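Local structure of beta-d-glucoside glucohydrolase (Hypocrea jecorina, 3ZZ1) at residues A[596-601]-A[607-612]; A[676-681]-A[687-692]. The protein probably hydrolyses terminal, non-reducing beta-D-glucosyl residues with release of beta-D-glucose, a step in cellulose degradation. All coordinates share one frame; numbering follows the deposited sequence.

Overall arrangement
Two local contacts on the same side of the protein, their centres about 12 Å apart and each about 27 Å from the centre of the chain, share one small antiparallel sheet. Its middle strand, 685-688, pairs with 678-680 in interaction 2 and, along its other edge, with 596-597, where interaction 1 begins. The two meet directly at Gly-596 N and Val-688 O, 2.9 Å apart in a probable hydrogen bond, and Pro-597 CA packs 4.1 Å from Val-687 CG2. Arg-673 serves both, its guanidinium bonding the carbonyl of Gly-596 and its backbone oxygen the hydroxyl of Ser-677. Helix 178-194 is touched by Phe-611 from interaction 1 and by Tyr-678 from interaction 2.

Interaction 1: A[596-601]-A[607-612]; sequences GPATGA and PSDLFQ
Asp-609 grips the chain at Thr-599 and Gly-600 with both oxygens of its carboxylate, a compact case of one side chain satisfying two successive backbone N-H groups. Thr-599 N donates to Asp-609 OD2 over 2.9 Å on the syn side, and the bond is nearly straight at 167°. Gly-600 N reaches Asp-609 OD1, also at 2.9 Å, but comes from well above the carboxylate plane. With chi1 at 49°, CG of Asp-609 sits between its own backbone N and carbonyl carbon, which turns the carboxylate to the two N-H groups of Thr-599 and Gly-600. Arg-673 NE forms a long, weak ion pair with Asp-609 OD2, so that oxygen has some positive charge nearby as well.

Segment 607-612 is built of two overlapping type I beta turns, Pro-607 to Leu-610 and Asp-609 to Gln-612, closed by Leu-610 N on Pro-607 O (3.0 Å) and Gln-612 N on Asp-609 O (3.1 Å). The first starts on the last residue of the short strand 606-607 and the second leads into strand 613-623, so the carboxylate ties this double turn back to the chain leaving strand 596-597.

Farther along, Ser-608 N donates to Ala-601 O, 2.9 Å away, in a bent bond whose donor stands above the carbonyl plane. Ala-601 N instead gives its hydrogen to a water 2.8 Å away, which is also hydrogen-bonded to Ser-608 OG. Beside the carboxylate the contact is apolar: Ala-598 CB lies 3.8 Å from Pro-607 CB and equally close to CG of the buried Leu-610, whose side chain also rests on Trp-686.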
loop_
_atom_site.group_PDB
_atom_site.type_symbol
_atom_site.label_atom_id
_atom_site.label_comp_id
_atom_site.label_asym_id
_atom_site.label_seq_id
_atom_site.Cartn_x
_atom_site.Cartn_y
_atom_site.Cartn_z
ATOM N N GLY A 596 -31.092 -5.607 2.572
ATOM C CA GLY A 596 -31.183 -6.716 1.631
ATOM C C GLY A 596 -29.947 -6.865 0.767
ATOM O O GLY A 596 -28.962 -6.137 0.946
ATOM N N PRO A 597 -29.983 -7.815 -0.183
ATOM C CA PRO A 597 -28.866 -7.938 -1.118
ATOM C C PRO A 597 -28.756 -6.731 -2.051
ATOM O O PRO A 597 -29.734 -6.006 -2.258
ATOM C CB PRO A 597 -29.197 -9.210 -1.910
ATOM C CG PRO A 597 -30.674 -9.405 -1.746
ATOM C CD PRO A 597 -31.019 -8.843 -0.399
ATOM N N ALA A 598 -27.557 -6.507 -2.580
ATOM C CA ALA A 598 -27.362 -5.564 -3.674
ATOM C C ALA A 598 -28.171 -6.076 -4.859
ATOM O O ALA A 598 -28.280 -7.288 -5.047
ATOM C CB ALA A 598 -25.899 -5.467 -4.019
ATOM N N THR A 599 -28.756 -5.167 -5.639
ATOM C CA THR A 599 -29.667 -5.565 -6.726
ATOM C C THR A 599 -29.258 -5.120 -8.136
ATOM O O THR A 599 -29.824 -5.602 -9.122
ATOM C CB THR A 599 -31.117 -5.098 -6.466
ATOM O OG1 THR A 599 -31.133 -3.681 -6.294
ATOM C CG2 THR A 599 -31.698 -5.768 -5.218
ATOM N N GLY A 600 -28.288 -4.211 -8.235
ATOM C CA GLY A 600 -27.842 -3.711 -9.539
ATOM C C GLY A 600 -27.149 -4.785 -10.359
ATOM O O GLY A 600 -26.634 -5.752 -9.805
ATOM N N ALA A 601 -27.148 -4.624 -11.684
ATOM C CA ALA A 601 -26.454 -5.561 -12.569
ATOM C C ALA A 601 -24.958 -5.434 -12.329
ATOM O O ALA A 601 -24.479 -4.351 -11.995
ATOM C CB ALA A 601 -26.787 -5.277 -14.020
ATOM N N PRO A 607 -22.144 -5.586 -8.390
ATOM C CA PRO A 607 -23.455 -4.979 -8.609
ATOM C C PRO A 607 -23.390 -3.455 -8.545
ATOM O O PRO A 607 -22.778 -2.888 -7.635
ATOM C CB PRO A 607 -24.288 -5.556 -7.466
ATOM C CG PRO A 607 -23.745 -6.949 -7.325
ATOM C CD PRO A 607 -22.263 -6.877 -7.686
ATOM N N SER A 608 -24.011 -2.811 -9.527
ATOM C CA SER A 608 -23.862 -1.373 -9.763
ATOM C C SER A 608 -24.202 -0.469 -8.576
ATOM O O SER A 608 -23.719 0.661 -8.510
ATOM C CB SER A 608 -24.680 -0.957 -10.987
ATOM O OG SER A 608 -26.061 -1.170 -10.760
ATOM N N ASP A 609 -25.021 -0.961 -7.646
ATOM C CA ASP A 609 -25.416 -0.164 -6.480
ATOM C C ASP A 609 -24.377 -0.150 -5.352
ATOM O O ASP A 609 -24.416 0.724 -4.488
ATOM C CB ASP A 609 -26.821 -0.549 -5.957
ATOM C CG ASP A 609 -27.015 -2.059 -5.778
ATOM O OD1 ASP A 609 -26.350 -2.865 -6.470
ATOM O OD2 ASP A 609 -27.867 -2.442 -4.944
ATOM N N LEU A 610 -23.443 -1.099 -5.382
ATOM C CA LEU A 610 -22.491 -1.293 -4.281
ATOM C C LEU A 610 -21.555 -0.124 -3.988
ATOM O O LEU A 610 -21.219 0.115 -2.830
ATOM C CB LEU A 610 -21.685 -2.583 -4.464
ATOM C CG LEU A 610 -22.400 -3.863 -4.032
ATOM C CD1 LEU A 610 -21.641 -5.094 -4.504
ATOM C CD2 LEU A 610 -22.607 -3.893 -2.514
ATOM N N PHE A 611 -21.140 0.598 -5.024
ATOM C CA PHE A 611 -20.256 1.749 -4.845
ATOM C C PHE A 611 -21.025 3.073 -4.854
ATOM O O PHE A 611 -20.424 4.148 -4.750
ATOM C CB PHE A 611 -19.135 1.753 -5.891
ATOM C CG PHE A 611 -18.022 0.782 -5.591
ATOM C CD1 PHE A 611 -18.151 -0.568 -5.909
ATOM C CD2 PHE A 611 -16.842 1.221 -4.997
ATOM C CE1 PHE A 611 -17.129 -1.467 -5.634
ATOM C CE2 PHE A 611 -15.815 0.329 -4.712
ATOM C CZ PHE A 611 -15.955 -1.019 -5.036
ATOM N N GLN A 612 -22.349 2.990 -4.969
ATOM C CA GLN A 612 -23.191 4.183 -4.938
ATOM C C GLN A 612 -23.492 4.607 -3.504
ATOM O O GLN A 612 -23.645 3.765 -2.615
ATOM C CB GLN A 612 -24.480 3.969 -5.732
ATOM C CG GLN A 612 -24.292 4.153 -7.235
ATOM C CD GLN A 612 -25.485 3.700 -8.063
ATOM O OE1 GLN A 612 -26.302 2.885 -7.624
ATOM N NE2 GLN A 612 -25.581 4.219 -9.281
HETATM O O HOH W 1 -27.891 -2.141 -12.775
#

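Interaction 2: A[676-681]-A[687-692]; sequences LSYWDT and VVPSGS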
loop_
_atom_site.group_PDB
_atom_site.type_symbol
_atom_site.label_atom_id
_atom_site.label_comp_id
_atom_site.label_asym_id
_atom_site.label_seq_id
_atom_site.Cartn_x
_atom_site.Cartn_y
_atom_site.Cartn_z
ATOM N N LEU A 676 -22.023 -0.554 4.329
ATOM C CA LEU A 676 -22.997 -1.067 5.300
ATOM C C LEU A 676 -23.323 -2.548 5.063
ATOM O O LEU A 676 -24.269 -3.088 5.649
ATOM C CB LEU A 676 -24.289 -0.233 5.261
ATOM C CG LEU A 676 -24.199 1.277 5.526
ATOM C CD1 LEU A 676 -25.550 1.943 5.309
ATOM C CD2 LEU A 676 -23.692 1.562 6.933
ATOM N N SER A 677 -22.534 -3.198 4.210
ATOM C CA SER A 677 -22.788 -4.582 3.801
ATOM C C SER A 677 -21.793 -5.594 4.370
ATOM O O SER A 677 -20.663 -5.249 4.714
ATOM C CB SER A 677 -22.794 -4.691 2.270
ATOM O OG SER A 677 -23.752 -3.822 1.694
ATOM N N TYR A 678 -22.237 -6.845 4.467
ATOM C CA TYR A 678 -21.366 -7.980 4.742
ATOM C C TYR A 678 -21.557 -8.974 3.592
ATOM O O TYR A 678 -22.571 -8.932 2.892
ATOM C CB TYR A 678 -21.710 -8.625 6.094
ATOM C CG TYR A 678 -23.077 -9.277 6.119
ATOM C CD1 TYR A 678 -24.213 -8.541 6.438
ATOM C CD2 TYR A 678 -23.232 -10.628 5.799
ATOM C CE1 TYR A 678 -25.467 -9.124 6.441
ATOM C CE2 TYR A 678 -24.483 -11.227 5.801
ATOM C CZ TYR A 678 -25.596 -10.470 6.123
ATOM O OH TYR A 678 -26.837 -11.048 6.131
ATOM N N TRP A 679 -20.582 -9.854 3.385
ATOM C CA TRP A 679 -20.682 -10.862 2.331
ATOM C C TRP A 679 -21.399 -12.100 2.861
ATOM O O TRP A 679 -20.926 -12.733 3.803
ATOM C CB TRP A 679 -19.288 -11.234 1.822
ATOM C CG TRP A 679 -19.276 -12.336 0.791
ATOM C CD1 TRP A 679 -18.980 -13.652 1.002
ATOM C CD2 TRP A 679 -19.563 -12.208 -0.606
ATOM N NE1 TRP A 679 -19.065 -14.353 -0.175
ATOM C CE2 TRP A 679 -19.419 -13.491 -1.179
ATOM C CE3 TRP A 679 -19.924 -11.132 -1.432
ATOM C CZ2 TRP A 679 -19.624 -13.731 -2.545
ATOM C CZ3 TRP A 679 -20.134 -11.371 -2.791
ATOM C CH2 TRP A 679 -19.979 -12.661 -3.333
ATOM N N ASP A 680 -22.541 -12.429 2.263
ATOM C CA ASP A 680 -23.264 -13.655 2.603
ATOM C C ASP A 680 -22.785 -14.778 1.692
ATOM O O ASP A 680 -22.997 -14.723 0.477
ATOM C CB ASP A 680 -24.779 -13.464 2.470
ATOM C CG ASP A 680 -25.557 -14.737 2.782
ATOM O OD1 ASP A 680 -25.684 -15.080 3.975
ATOM O OD2 ASP A 680 -26.036 -15.399 1.835
ATOM N N THR A 681 -22.145 -15.783 2.295
ATOM C CA THR A 681 -21.551 -16.892 1.541
ATOM C C THR A 681 -22.580 -17.733 0.783
ATOM O O THR A 681 -22.387 -18.019 -0.398
ATOM C CB THR A 681 -20.616 -17.798 2.418
ATOM O OG1 THR A 681 -20.285 -18.998 1.703
ATOM C CG2 THR A 681 -21.265 -18.179 3.741
ATOM N N VAL A 687 -24.857 -8.008 1.407
ATOM C CA VAL A 687 -26.147 -7.778 2.037
ATOM C C VAL A 687 -26.026 -6.682 3.090
ATOM O O VAL A 687 -25.084 -6.679 3.885
ATOM C CB VAL A 687 -26.698 -9.087 2.678
ATOM C CG1 VAL A 687 -28.046 -8.849 3.384
ATOM C CG2 VAL A 687 -26.829 -10.198 1.620
ATOM N N VAL A 688 -26.971 -5.746 3.072
ATOM C CA VAL A 688 -27.120 -4.773 4.147
ATOM C C VAL A 688 -28.119 -5.329 5.155
ATOM O O VAL A 688 -29.297 -5.504 4.828
ATOM C CB VAL A 688 -27.631 -3.404 3.633
ATOM C CG1 VAL A 688 -27.827 -2.436 4.796
ATOM C CG2 VAL A 688 -26.668 -2.813 2.606
ATOM N N PRO A 689 -27.660 -5.618 6.385
ATOM C CA PRO A 689 -28.597 -6.087 7.410
ATOM C C PRO A 689 -29.500 -4.962 7.902
ATOM O O PRO A 689 -29.099 -3.796 7.871
ATOM C CB PRO A 689 -27.675 -6.542 8.544
ATOM C CG PRO A 689 -26.442 -5.712 8.378
ATOM C CD PRO A 689 -26.283 -5.496 6.903
ATOM N N SER A 690 -30.712 -5.311 8.324
ATOM C CA SER A 690 -31.602 -4.337 8.940
ATOM C C SER A 690 -31.175 -4.116 10.390
ATOM O O SER A 690 -30.477 -4.950 10.978
ATOM C CB SER A 690 -33.062 -4.793 8.858
ATOM O OG SER A 690 -33.301 -5.916 9.683
ATOM N N GLY A 691 -31.578 -2.982 10.954
ATOM C CA GLY A 691 -31.240 -2.654 12.327
ATOM C C GLY A 691 -30.502 -1.338 12.464
ATOM O O GLY A 691 -30.370 -0.579 11.495
ATOM N N SER A 692 -30.025 -1.078 13.678
ATOM C CA SER A 692 -29.327 0.152 14.010
ATOM C C SER A 692 -27.812 -0.050 13.954
ATOM O O SER A 692 -27.249 -0.875 14.688
ATOM C CB SER A 692 -29.758 0.643 15.397
ATOM O OG SER A 692 -29.239 1.932 15.658
#
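Tyr-678 and Val-687 face each other as an antiparallel hydrogen-bonded pair and exchange two backbone bonds. Tyr-678 N donates to Val-687 O, and Val-687 N returns a straighter bond to Tyr-678 O, at 169°; both measure 2.9 Å. Their side chains run alongside each other in the same direction. Because chi1 of Tyr-678 is 66°, its ring swings back over the partner strand, and Val-687 CB sits over one face, 4.2 Å from the centroid in a CH-pi contact. Pro-689 CD meets the ring at its edge, in plane, 3.7 Å from Tyr-678 CD1.

Packing is close on the buried side, where Val-688 CG2 lies 3.2 Å from Ser-677 OG, a hydroxyl bonded to Arg-673 O, while Leu-676 O is 3.4 Å from Pro-689 CD. Toward the more exposed end the grip thins: Asp-680 offers Val-687 CG2 little beyond its CB, at 3.9 Å, and its carboxylate turns off to Ser-683. Beyond Pro-689 the chain parts from its partner, and Ser-690 is exposed. Strands 678-680 and 685-688 thus form a short beta hairpin of the fibronectin type III-like domain, which strand 596-597 extends into a three-stranded antiparallel sheet.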